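Local coordinates for 11R-lipoxygenase (Gersemia fruticosa, PDB 3VF1), which probably inserts molecular oxygen into a polyunsaturated fatty acid as a calcium-dependent non-heme iron lipoxygenase, at residues 370-373 and 374-378; 508-511 and 512-516; 663-666 and 667-670. All blocks are in the same frame, centred on the assembly; numbering follows the deposited sequence.

Contact 1. Residues 370-373 and 374-378; sequences WDWI and MAKLW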
ATOM      1  N   TRP A 370      -6.752  21.672  30.479  1.00 28.62           N
ATOM      2  CA  TRP A 370      -6.048  22.208  29.320  1.00 30.34           C
ATOM      3  C   TRP A 370      -4.665  21.579  29.179  1.00 30.05           C
ATOM      4  O   TRP A 370      -4.221  21.288  28.071  1.00 29.35           O
ATOM      5  CB  TRP A 370      -5.933  23.732  29.407  1.00 30.90           C
ATOM      6  CG  TRP A 370      -7.187  24.447  29.001  1.00 30.66           C
ATOM      7  CD1 TRP A 370      -7.956  25.264  29.778  1.00 30.11           C
ATOM      8  CD2 TRP A 370      -7.825  24.399  27.718  1.00 31.06           C
ATOM      9  NE1 TRP A 370      -9.028  25.731  29.057  1.00 31.28           N
ATOM     10  CE2 TRP A 370      -8.970  25.215  27.790  1.00 31.53           C
ATOM     11  CE3 TRP A 370      -7.535  23.746  26.516  1.00 29.09           C
ATOM     12  CZ2 TRP A 370      -9.826  25.396  26.705  1.00 28.09           C
ATOM     13  CZ3 TRP A 370      -8.385  23.928  25.441  1.00 28.71           C
ATOM     14  CH2 TRP A 370      -9.518  24.746  25.543  1.00 30.76           C
ATOM     15  N   ASP A 371      -3.986  21.369  30.304  1.00 32.76           N
ATOM     16  CA  ASP A 371      -2.676  20.723  30.291  1.00 31.71           C
ATOM     17  C   ASP A 371      -2.786  19.313  29.730  1.00 28.21           C
ATOM     18  O   ASP A 371      -1.978  18.901  28.905  1.00 27.68           O
ATOM     19  CB  ASP A 371      -2.075  20.670  31.701  1.00 35.79           C
ATOM     20  CG  ASP A 371      -1.202  21.874  32.015  1.00 37.48           C
ATOM     21  OD1 ASP A 371      -1.185  22.829  31.212  1.00 39.75           O
ATOM     22  OD2 ASP A 371      -0.531  21.866  33.068  1.00 34.90           O
ATOM     23  N   TRP A 372      -3.795  18.578  30.185  1.00 29.24           N
ATOM     24  CA  TRP A 372      -4.003  17.210  29.735  1.00 28.12           C
ATOM     25  C   TRP A 372      -4.262  17.162  28.231  1.00 28.58           C
ATOM     26  O   TRP A 372      -3.762  16.279  27.535  1.00 30.20           O
ATOM     27  CB  TRP A 372      -5.168  16.568  30.487  1.00 27.73           C
ATOM     28  CG  TRP A 372      -5.461  15.170  30.036  1.00 28.58           C
ATOM     29  CD1 TRP A 372      -6.643  14.696  29.549  1.00 29.40           C
ATOM     30  CD2 TRP A 372      -4.547  14.066  30.019  1.00 28.16           C
ATOM     31  NE1 TRP A 372      -6.524  13.363  29.237  1.00 29.20           N
ATOM     32  CE2 TRP A 372      -5.247  12.954  29.513  1.00 28.27           C
ATOM     33  CE3 TRP A 372      -3.206  13.911  30.382  1.00 28.24           C
ATOM     34  CZ2 TRP A 372      -4.652  11.702  29.363  1.00 28.23           C
ATOM     35  CZ3 TRP A 372      -2.617  12.668  30.232  1.00 29.15           C
ATOM     36  CH2 TRP A 372      -3.339  11.581  29.727  1.00 28.23           C
ATOM     37  N   ILE A 373      -5.046  18.113  27.735  1.00 24.94           N
ATOM     38  CA  ILE A 373      -5.321  18.199  26.306  1.00 24.72           C
ATOM     39  C   ILE A 373      -4.033  18.475  25.536  1.00 25.20           C
ATOM     40  O   ILE A 373      -3.787  17.879  24.490  1.00 25.91           O
ATOM     41  CB  ILE A 373      -6.367  19.289  25.994  1.00 24.07           C
ATOM     42  CG1 ILE A 373      -7.761  18.793  26.380  1.00 22.56           C
ATOM     43  CG2 ILE A 373      -6.338  19.661  24.519  1.00 21.68           C
ATOM     44  CD1 ILE A 373      -8.847  19.848  26.276  1.00 28.16           C
ATOM     45  N   MET A 374      -3.210  19.374  26.063  1.00 28.39           N
ATOM     46  CA  MET A 374      -1.933  19.690  25.437  1.00 27.49           C
ATOM     47  C   MET A 374      -1.064  18.437  25.359  1.00 27.52           C
ATOM     48  O   MET A 374      -0.497  18.124  24.311  1.00 29.14           O
ATOM     49  CB  MET A 374      -1.208  20.785  26.224  1.00 26.02           C
ATOM     50  CG  MET A 374       0.208  21.079  25.733  1.00 34.22           C
ATOM     51  SD  MET A 374       0.263  21.837  24.093  1.00 44.93           S
ATOM     52  CE  MET A 374      -0.128  23.542  24.488  1.00 40.64           C
ATOM     53  N   ALA A 375      -0.970  17.718  26.472  1.00 24.15           N
ATOM     54  CA  ALA A 375      -0.145  16.519  26.541  1.00 25.18           C
ATOM     55  C   ALA A 375      -0.577  15.502  25.488  1.00 26.46           C
ATOM     56  O   ALA A 375       0.258  14.887  24.827  1.00 24.82           O
ATOM     57  CB  ALA A 375      -0.218  15.905  27.929  1.00 27.64           C
ATOM     58  N   LYS A 376      -1.887  15.332  25.333  1.00 23.07           N
ATOM     59  CA  LYS A 376      -2.425  14.378  24.371  1.00 23.92           C
ATOM     60  C   LYS A 376      -2.091  14.776  22.935  1.00 25.29           C
ATOM     61  O   LYS A 376      -1.780  13.921  22.107  1.00 25.67           O
ATOM     62  CB  LYS A 376      -3.939  14.239  24.544  1.00 22.52           C
ATOM     63  CG  LYS A 376      -4.344  13.496  25.809  1.00 25.96           C
ATOM     64  CD  LYS A 376      -5.836  13.204  25.848  1.00 24.49           C
ATOM     65  CE  LYS A 376      -6.667  14.477  25.887  1.00 24.30           C
ATOM     66  NZ  LYS A 376      -8.124  14.183  25.976  1.00 27.58           N
ATOM     67  N   LEU A 377      -2.154  16.070  22.642  1.00 24.81           N
ATOM     68  CA  LEU A 377      -1.867  16.560  21.300  1.00 24.29           C
ATOM     69  C   LEU A 377      -0.437  16.235  20.889  1.00 24.68           C
ATOM     70  O   LEU A 377      -0.182  15.883  19.740  1.00 26.69           O
ATOM     71  CB  LEU A 377      -2.110  18.068  21.212  1.00 24.98           C
ATOM     72  CG  LEU A 377      -3.579  18.497  21.281  1.00 28.24           C
ATOM     73  CD1 LEU A 377      -3.698  20.000  21.485  1.00 26.55           C
ATOM     74  CD2 LEU A 377      -4.319  18.071  20.022  1.00 25.45           C
ATOM     75  N   TRP A 378       0.492  16.346  21.833  1.00 25.98           N
ATOM     76  CA  TRP A 378       1.900  16.078  21.552  1.00 24.27           C
ATOM     77  C   TRP A 378       2.171  14.590  21.357  1.00 23.93           C
ATOM     78  O   TRP A 378       3.088  14.212  20.629  1.00 24.62           O
ATOM     79  CB  TRP A 378       2.785  16.637  22.667  1.00 24.99           C
ATOM     80  CG  TRP A 378       3.049  18.112  22.534  1.00 28.78           C
ATOM     81  CD1 TRP A 378       2.365  19.128  23.137  1.00 29.07           C
ATOM     82  CD2 TRP A 378       4.069  18.731  21.741  1.00 29.51           C
ATOM     83  NE1 TRP A 378       2.898  20.339  22.770  1.00 30.48           N
ATOM     84  CE2 TRP A 378       3.943  20.124  21.914  1.00 30.65           C
ATOM     85  CE3 TRP A 378       5.075  18.243  20.903  1.00 31.50           C
ATOM     86  CZ2 TRP A 378       4.787  21.032  21.279  1.00 30.11           C
ATOM     87  CZ3 TRP A 378       5.912  19.147  20.274  1.00 31.66           C
ATOM     88  CH2 TRP A 378       5.764  20.524  20.467  1.00 30.67           C
TER
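Lys-376 lays its aliphatic chain over one face of the Trp-372 indole, one turn earlier in the same helix, and the two side chains cross at about a right angle. The touching begins at CG of Lys-376, 4.1 Å from the centroid of the five-membered ring of Trp-372 and 22° off its normal, a CH-pi contact. Further out, CD of Lys-376 passes 3.5 Å from NE1 of Trp-372. Because the indole CG stands anti to the backbone N (chi1 178°) while the lysine CG stands anti to its own carbonyl carbon, the lysine folds back along the helix onto the ring. The bend at its chi3 then carries NZ beside NE1, still on that side of the ring plane, and a single carboxylate oxygen, OD1 of Asp-254, holds the polar atoms of both side chains, NZ by a salt bridge and NE1 by a hydrogen bond. All this happens near the start of helix 369-410, the long lipoxygenase helix that further on supplies the iron ligands His-392 and His-397. Its backbone bonds are regular here, as from Lys-376 N to Trp-372 O at 3.0 Å. Another side of the helix carries Ile-373 and Leu-377, side by side and pointing the same way, with CG2 of Ile-373 4.0 Å from CD1 of Leu-377; both also touch Ile-612 of helix 609-615. Ala-375 brings CB to 4.3 Å from CE3 of Trp-372, at an oblique angle to the indole. The carboxylate of Asp-371 accepts hydrogen bonds from the backbone N atoms of Gly-605 and Ser-607.

Contact 2. Residues 508-511 and 512-516; sequences QDII and QIYYN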
ATOM      1  N   GLN A 508      -2.748 -20.359  -1.038  1.00 32.19           N
ATOM      2  CA  GLN A 508      -2.453 -21.776  -0.874  1.00 32.17           C
ATOM      3  C   GLN A 508      -3.144 -22.604  -1.953  1.00 34.05           C
ATOM      4  O   GLN A 508      -2.555 -23.531  -2.504  1.00 33.91           O
ATOM      5  CB  GLN A 508      -2.889 -22.258   0.509  1.00 31.00           C
ATOM      6  CG  GLN A 508      -2.550 -23.713   0.790  1.00 34.56           C
ATOM      7  CD  GLN A 508      -2.847 -24.116   2.221  1.00 40.18           C
ATOM      8  OE1 GLN A 508      -3.951 -24.560   2.537  1.00 45.47           O
ATOM      9  NE2 GLN A 508      -1.861 -23.962   3.096  1.00 42.38           N
ATOM     10  N   ASP A 509      -4.395 -22.264  -2.248  1.00 30.82           N
ATOM     11  CA  ASP A 509      -5.153 -22.971  -3.274  1.00 31.63           C
ATOM     12  C   ASP A 509      -4.465 -22.851  -4.629  1.00 35.16           C
ATOM     13  O   ASP A 509      -4.286 -23.844  -5.331  1.00 35.54           O
ATOM     14  CB  ASP A 509      -6.581 -22.428  -3.362  1.00 33.33           C
ATOM     15  CG  ASP A 509      -7.419 -22.790  -2.152  1.00 41.24           C
ATOM     16  OD1 ASP A 509      -6.979 -23.647  -1.357  1.00 42.41           O
ATOM     17  OD2 ASP A 509      -8.524 -22.224  -2.001  1.00 40.64           O
ATOM     18  N   ILE A 510      -4.076 -21.632  -4.990  1.00 30.73           N
ATOM     19  CA  ILE A 510      -3.419 -21.386  -6.268  1.00 31.41           C
ATOM     20  C   ILE A 510      -2.107 -22.151  -6.362  1.00 33.44           C
ATOM     21  O   ILE A 510      -1.838 -22.822  -7.357  1.00 33.32           O
ATOM     22  CB  ILE A 510      -3.132 -19.886  -6.472  1.00 32.61           C
ATOM     23  CG1 ILE A 510      -4.441 -19.099  -6.583  1.00 30.56           C
ATOM     24  CG2 ILE A 510      -2.275 -19.668  -7.713  1.00 30.71           C
ATOM     25  CD1 ILE A 510      -5.338 -19.543  -7.723  1.00 32.80           C
ATOM     26  N   ILE A 511      -1.290 -22.050  -5.320  1.00 35.37           N
ATOM     27  CA  ILE A 511       0.026 -22.677  -5.314  1.00 31.23           C
ATOM     28  C   ILE A 511      -0.061 -24.202  -5.379  1.00 35.16           C
ATOM     29  O   ILE A 511       0.775 -24.848  -6.010  1.00 35.79           O
ATOM     30  CB  ILE A 511       0.831 -22.261  -4.069  1.00 33.62           C
ATOM     31  CG1 ILE A 511       1.186 -20.773  -4.141  1.00 34.88           C
ATOM     32  CG2 ILE A 511       2.099 -23.096  -3.936  1.00 35.77           C
ATOM     33  CD1 ILE A 511       2.045 -20.395  -5.333  1.00 33.04           C
ATOM     34  N   GLN A 512      -1.070 -24.777  -4.735  1.00 35.23           N
ATOM     35  CA  GLN A 512      -1.217 -26.230  -4.716  1.00 34.51           C
ATOM     36  C   GLN A 512      -1.804 -26.771  -6.018  1.00 36.56           C
ATOM     37  O   GLN A 512      -1.827 -27.980  -6.238  1.00 37.47           O
ATOM     38  CB  GLN A 512      -2.065 -26.671  -3.520  1.00 32.69           C
ATOM     39  CG  GLN A 512      -1.341 -26.527  -2.188  1.00 39.93           C
ATOM     40  CD  GLN A 512      -2.117 -27.118  -1.027  1.00 46.16           C
ATOM     41  OE1 GLN A 512      -3.236 -27.607  -1.194  1.00 44.77           O
ATOM     42  NE2 GLN A 512      -1.522 -27.079   0.160  1.00 41.64           N
ATOM     43  N   ILE A 513      -2.273 -25.874  -6.880  1.00 35.42           N
ATOM     44  CA  ILE A 513      -2.737 -26.263  -8.207  1.00 33.84           C
ATOM     45  C   ILE A 513      -1.555 -26.567  -9.122  1.00 36.72           C
ATOM     46  O   ILE A 513      -1.633 -27.455  -9.974  1.00 37.71           O
ATOM     47  CB  ILE A 513      -3.596 -25.154  -8.854  1.00 35.71           C
ATOM     48  CG1 ILE A 513      -4.988 -25.119  -8.220  1.00 33.14           C
ATOM     49  CG2 ILE A 513      -3.727 -25.379 -10.355  1.00 33.77           C
ATOM     50  CD1 ILE A 513      -5.828 -23.931  -8.647  1.00 34.23           C
ATOM     51  N   TYR A 514      -0.459 -25.835  -8.940  1.00 34.07           N
ATOM     52  CA  TYR A 514       0.691 -25.937  -9.836  1.00 36.56           C
ATOM     53  C   TYR A 514       1.881 -26.654  -9.201  1.00 37.31           C
ATOM     54  O   TYR A 514       2.648 -27.324  -9.892  1.00 39.97           O
ATOM     55  CB  TYR A 514       1.097 -24.541 -10.311  1.00 32.50           C
ATOM     56  CG  TYR A 514      -0.027 -23.823 -11.017  1.00 33.90           C
ATOM     57  CD1 TYR A 514      -0.285 -24.052 -12.360  1.00 37.51           C
ATOM     58  CD2 TYR A 514      -0.843 -22.932 -10.336  1.00 36.38           C
ATOM     59  CE1 TYR A 514      -1.320 -23.408 -13.009  1.00 36.06           C
ATOM     60  CE2 TYR A 514      -1.880 -22.281 -10.976  1.00 37.02           C
ATOM     61  CZ  TYR A 514      -2.112 -22.522 -12.313  1.00 38.15           C
ATOM     62  OH  TYR A 514      -3.143 -21.881 -12.958  1.00 38.34           O
ATOM     63  N   TYR A 515       2.034 -26.512  -7.889  1.00 36.07           N
ATOM     64  CA  TYR A 515       3.108 -27.184  -7.167  1.00 37.03           C
ATOM     65  C   TYR A 515       2.556 -28.389  -6.419  1.00 40.53           C
ATOM     66  O   TYR A 515       1.873 -28.240  -5.408  1.00 39.34           O
ATOM     67  CB  TYR A 515       3.775 -26.228  -6.180  1.00 34.80           C
ATOM     68  CG  TYR A 515       4.453 -25.041  -6.826  1.00 34.55           C
ATOM     69  CD1 TYR A 515       3.757 -23.861  -7.060  1.00 32.83           C
ATOM     70  CD2 TYR A 515       5.789 -25.096  -7.194  1.00 33.15           C
ATOM     71  CE1 TYR A 515       4.372 -22.773  -7.646  1.00 30.45           C
ATOM     72  CE2 TYR A 515       6.416 -24.012  -7.780  1.00 34.61           C
ATOM     73  CZ  TYR A 515       5.701 -22.854  -8.004  1.00 31.52           C
ATOM     74  OH  TYR A 515       6.318 -21.771  -8.585  1.00 29.68           O
ATOM     75  N   ASN A 516       2.857 -29.583  -6.918  1.00 43.79           N
ATOM     76  CA  ASN A 516       2.316 -30.805  -6.342  1.00 47.77           C
ATOM     77  C   ASN A 516       3.031 -31.200  -5.053  1.00 46.32           C
ATOM     78  O   ASN A 516       2.480 -31.927  -4.226  1.00 43.39           O
ATOM     79  CB  ASN A 516       2.396 -31.951  -7.353  1.00 52.20           C
ATOM     80  CG  ASN A 516       1.168 -32.839  -7.324  1.00 74.19           C
ATOM     81  OD1 ASN A 516       0.488 -33.009  -8.338  1.00 82.79           O
ATOM     82  ND2 ASN A 516       0.872 -33.408  -6.160  1.00 73.67           N
TER
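Ile-511 and Tyr-515 meet in the C-terminal part of helix 491-514 and just beyond, where the backbone bonding becomes irregular. Gln-512 N still reaches Gln-508 O, whereas Ile-513 N keeps only a weak bond to Asp-509 O and bonds better to Ile-510 O at 3.1 Å, from above that carbonyl's plane. Ile-511 O is gripped by Tyr-515 N at 2.8 Å and, weakly, by Tyr-514 N; it also lies in plane at the edge of the Tyr-515 ring. Such a mix of three- and four-back bonds is common where an alpha-helix runs out. Apolar contacts join residues four apart: CG2 of Ile-511, anti to the backbone N, comes 3.6 Å from CD1 of Tyr-515, and CG2 of Ile-510 lies 4.2 Å from CE2 of Tyr-514. The side chains of Gln-508 and Gln-512 run side by side with amide planes 6° apart; NE2 of Gln-512 lies 3.6 Å from CG of Gln-508. An alanine in place of Tyr-515 would probably leave a gap beside CG2 of Ile-511 and Asp-524 without this hydrogen-bond partner. Ile-511 packs on helix 557-579, Ile-510 touches both helix 416-425 and helix 653-676, and Asp-509 forms a salt bridge to Lys-661 of the latter.

Contact 3. Residues 663-666 and 667-670; sequences KSNL and ANIT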
ATOM      1  N   LYS A 663     -13.614 -14.904  -3.610  1.00 28.91           N
ATOM      2  CA  LYS A 663     -14.650 -13.876  -3.619  1.00 29.70           C
ATOM      3  C   LYS A 663     -15.810 -14.233  -2.693  1.00 28.53           C
ATOM      4  O   LYS A 663     -16.439 -13.352  -2.108  1.00 32.74           O
ATOM      5  CB  LYS A 663     -15.174 -13.657  -5.040  1.00 27.65           C
ATOM      6  CG  LYS A 663     -14.122 -13.146  -6.014  1.00 40.20           C
ATOM      7  CD  LYS A 663     -14.719 -12.820  -7.374  1.00 44.42           C
ATOM      8  CE  LYS A 663     -15.675 -11.639  -7.299  1.00 51.78           C
ATOM      9  NZ  LYS A 663     -16.132 -11.209  -8.649  1.00 63.83           N
ATOM     10  N   SER A 664     -16.092 -15.524  -2.562  1.00 27.43           N
ATOM     11  CA  SER A 664     -17.179 -15.980  -1.703  1.00 27.93           C
ATOM     12  C   SER A 664     -16.805 -15.809  -0.234  1.00 31.34           C
ATOM     13  O   SER A 664     -17.644 -15.456   0.594  1.00 31.69           O
ATOM     14  CB  SER A 664     -17.515 -17.443  -1.989  1.00 31.53           C
ATOM     15  OG  SER A 664     -18.591 -17.888  -1.178  1.00 33.81           O
ATOM     16  N   ASN A 665     -15.540 -16.060   0.086  1.00 28.35           N
ATOM     17  CA  ASN A 665     -15.053 -15.883   1.446  1.00 32.11           C
ATOM     18  C   ASN A 665     -15.007 -14.409   1.828  1.00 33.73           C
ATOM     19  O   ASN A 665     -15.234 -14.051   2.983  1.00 30.59           O
ATOM     20  CB  ASN A 665     -13.668 -16.508   1.608  1.00 31.70           C
ATOM     21  CG  ASN A 665     -13.709 -18.022   1.614  1.00 31.09           C
ATOM     22  OD1 ASN A 665     -14.748 -18.625   1.884  1.00 33.20           O
ATOM     23  ND2 ASN A 665     -12.574 -18.646   1.326  1.00 29.98           N
ATOM     24  N   LEU A 666     -14.710 -13.557   0.851  1.00 31.81           N
ATOM     25  CA  LEU A 666     -14.692 -12.118   1.069  1.00 28.75           C
ATOM     26  C   LEU A 666     -16.102 -11.600   1.311  1.00 27.58           C
ATOM     27  O   LEU A 666     -16.325 -10.758   2.180  1.00 31.13           O
ATOM     28  CB  LEU A 666     -14.075 -11.401  -0.133  1.00 28.87           C
ATOM     29  CG  LEU A 666     -12.589 -11.667  -0.377  1.00 28.47           C
ATOM     30  CD1 LEU A 666     -12.110 -10.911  -1.609  1.00 27.77           C
ATOM     31  CD2 LEU A 666     -11.765 -11.286   0.841  1.00 24.60           C
ATOM     32  N   ALA A 667     -17.053 -12.110   0.536  1.00 29.05           N
ATOM     33  CA  ALA A 667     -18.447 -11.714   0.674  1.00 29.38           C
ATOM     34  C   ALA A 667     -18.955 -12.027   2.079  1.00 30.65           C
ATOM     35  O   ALA A 667     -19.808 -11.317   2.611  1.00 32.81           O
ATOM     36  CB  ALA A 667     -19.302 -12.418  -0.369  1.00 30.27           C
ATOM     37  N   ASN A 668     -18.426 -13.092   2.676  1.00 27.76           N
ATOM     38  CA  ASN A 668     -18.822 -13.482   4.024  1.00 32.78           C
ATOM     39  C   ASN A 668     -18.193 -12.570   5.073  1.00 33.01           C
ATOM     40  O   ASN A 668     -18.803 -12.280   6.102  1.00 30.69           O
ATOM     41  CB  ASN A 668     -18.446 -14.940   4.294  1.00 32.98           C
ATOM     42  CG  ASN A 668     -19.230 -15.914   3.428  1.00 46.86           C
ATOM     43  OD1 ASN A 668     -20.324 -15.599   2.953  1.00 45.41           O
ATOM     44  ND2 ASN A 668     -18.674 -17.104   3.221  1.00 40.55           N
ATOM     45  N   ILE A 669     -16.971 -12.121   4.807  1.00 30.25           N
ATOM     46  CA  ILE A 669     -16.298 -11.178   5.690  1.00 30.67           C
ATOM     47  C   ILE A 669     -17.017  -9.834   5.659  1.00 30.46           C
ATOM     48  O   ILE A 669     -17.236  -9.212   6.698  1.00 29.13           O
ATOM     49  CB  ILE A 669     -14.828 -10.985   5.290  1.00 27.40           C
ATOM     50  CG1 ILE A 669     -14.025 -12.241   5.630  1.00 27.84           C
ATOM     51  CG2 ILE A 669     -14.233  -9.774   6.000  1.00 26.52           C
ATOM     52  CD1 ILE A 669     -12.580 -12.192   5.186  1.00 28.64           C
ATOM     53  N   THR A 670     -17.380  -9.394   4.459  1.00 27.72           N
ATOM     54  CA  THR A 670     -18.154  -8.172   4.289  1.00 26.98           C
ATOM     55  C   THR A 670     -19.398  -8.213   5.165  1.00 30.59           C
ATOM     56  O   THR A 670     -19.739  -7.236   5.830  1.00 33.08           O
ATOM     57  CB  THR A 670     -18.597  -7.994   2.826  1.00 28.45           C
ATOM     58  OG1 THR A 670     -17.453  -7.734   2.004  1.00 27.81           O
ATOM     59  CG2 THR A 670     -19.582  -6.843   2.694  1.00 26.11           C
TER
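From Lys-663 to Thr-670 the backbone runs as a continuous alpha-helix, each N-H of the second half bonding to the carbonyl four residues back, most nearly straight from Thr-670 N to Leu-666 O at 2.9 Å and 170°. That carbonyl takes a second donor, the Thr-670 hydroxyl, whose OG1 lies 3.2 Å from Leu-666 O and above the carbonyl plane. The threonine torsion explains the reach: OG1 stands anti to the carbonyl carbon (chi1 -68°), turned back toward the preceding turn. This side-chain-to-backbone bond, from a threonine to the carbonyl four residues earlier, is a familiar helix motif, and it gives the hydroxyl's proton an acceptor within the helix itself. Helix 653-676 belongs to the lipoxygenase catalytic domain and packs on helix 491-514, where Ile-669 touches Leu-498 and Val-502 while Leu-666 and Asn-665 also meet Val-502. Within the helix, CG1 of Ile-669 rests 3.4 Å from Asn-665 O, a van der Waals contact. On an exposed side, the amide of Asn-668 folds over the previous turn, its ND2 3.3 Å from Ser-664 O but too poorly angled for a hydrogen bond. Leu-666 and Thr-670 both touch Pro-689, in the C-terminal segment that ends at the iron ligand Ile-698.

Overall arrangement
All three are local contacts along a helix, contact 2 running off the end of its own, in the lipoxygenase family region and away from the annotated sites. Contacts 2 and 3 are close companions: their centres lie 21 Å apart and their nearest atoms about 6 Å, without touching, on helices 491-514 and 653-676, which pack against each other. Contact 1 stands apart, its centre 54 Å from that of contact 2, on the opposite side of the chain's centre, and 42 Å from that of contact 3. Its tie to the iron is through the chain, since helix 369-410 carries His-392 and His-397. In contact 3 the Ile-669 side chain is about 11 Å from the bound fructofuranose.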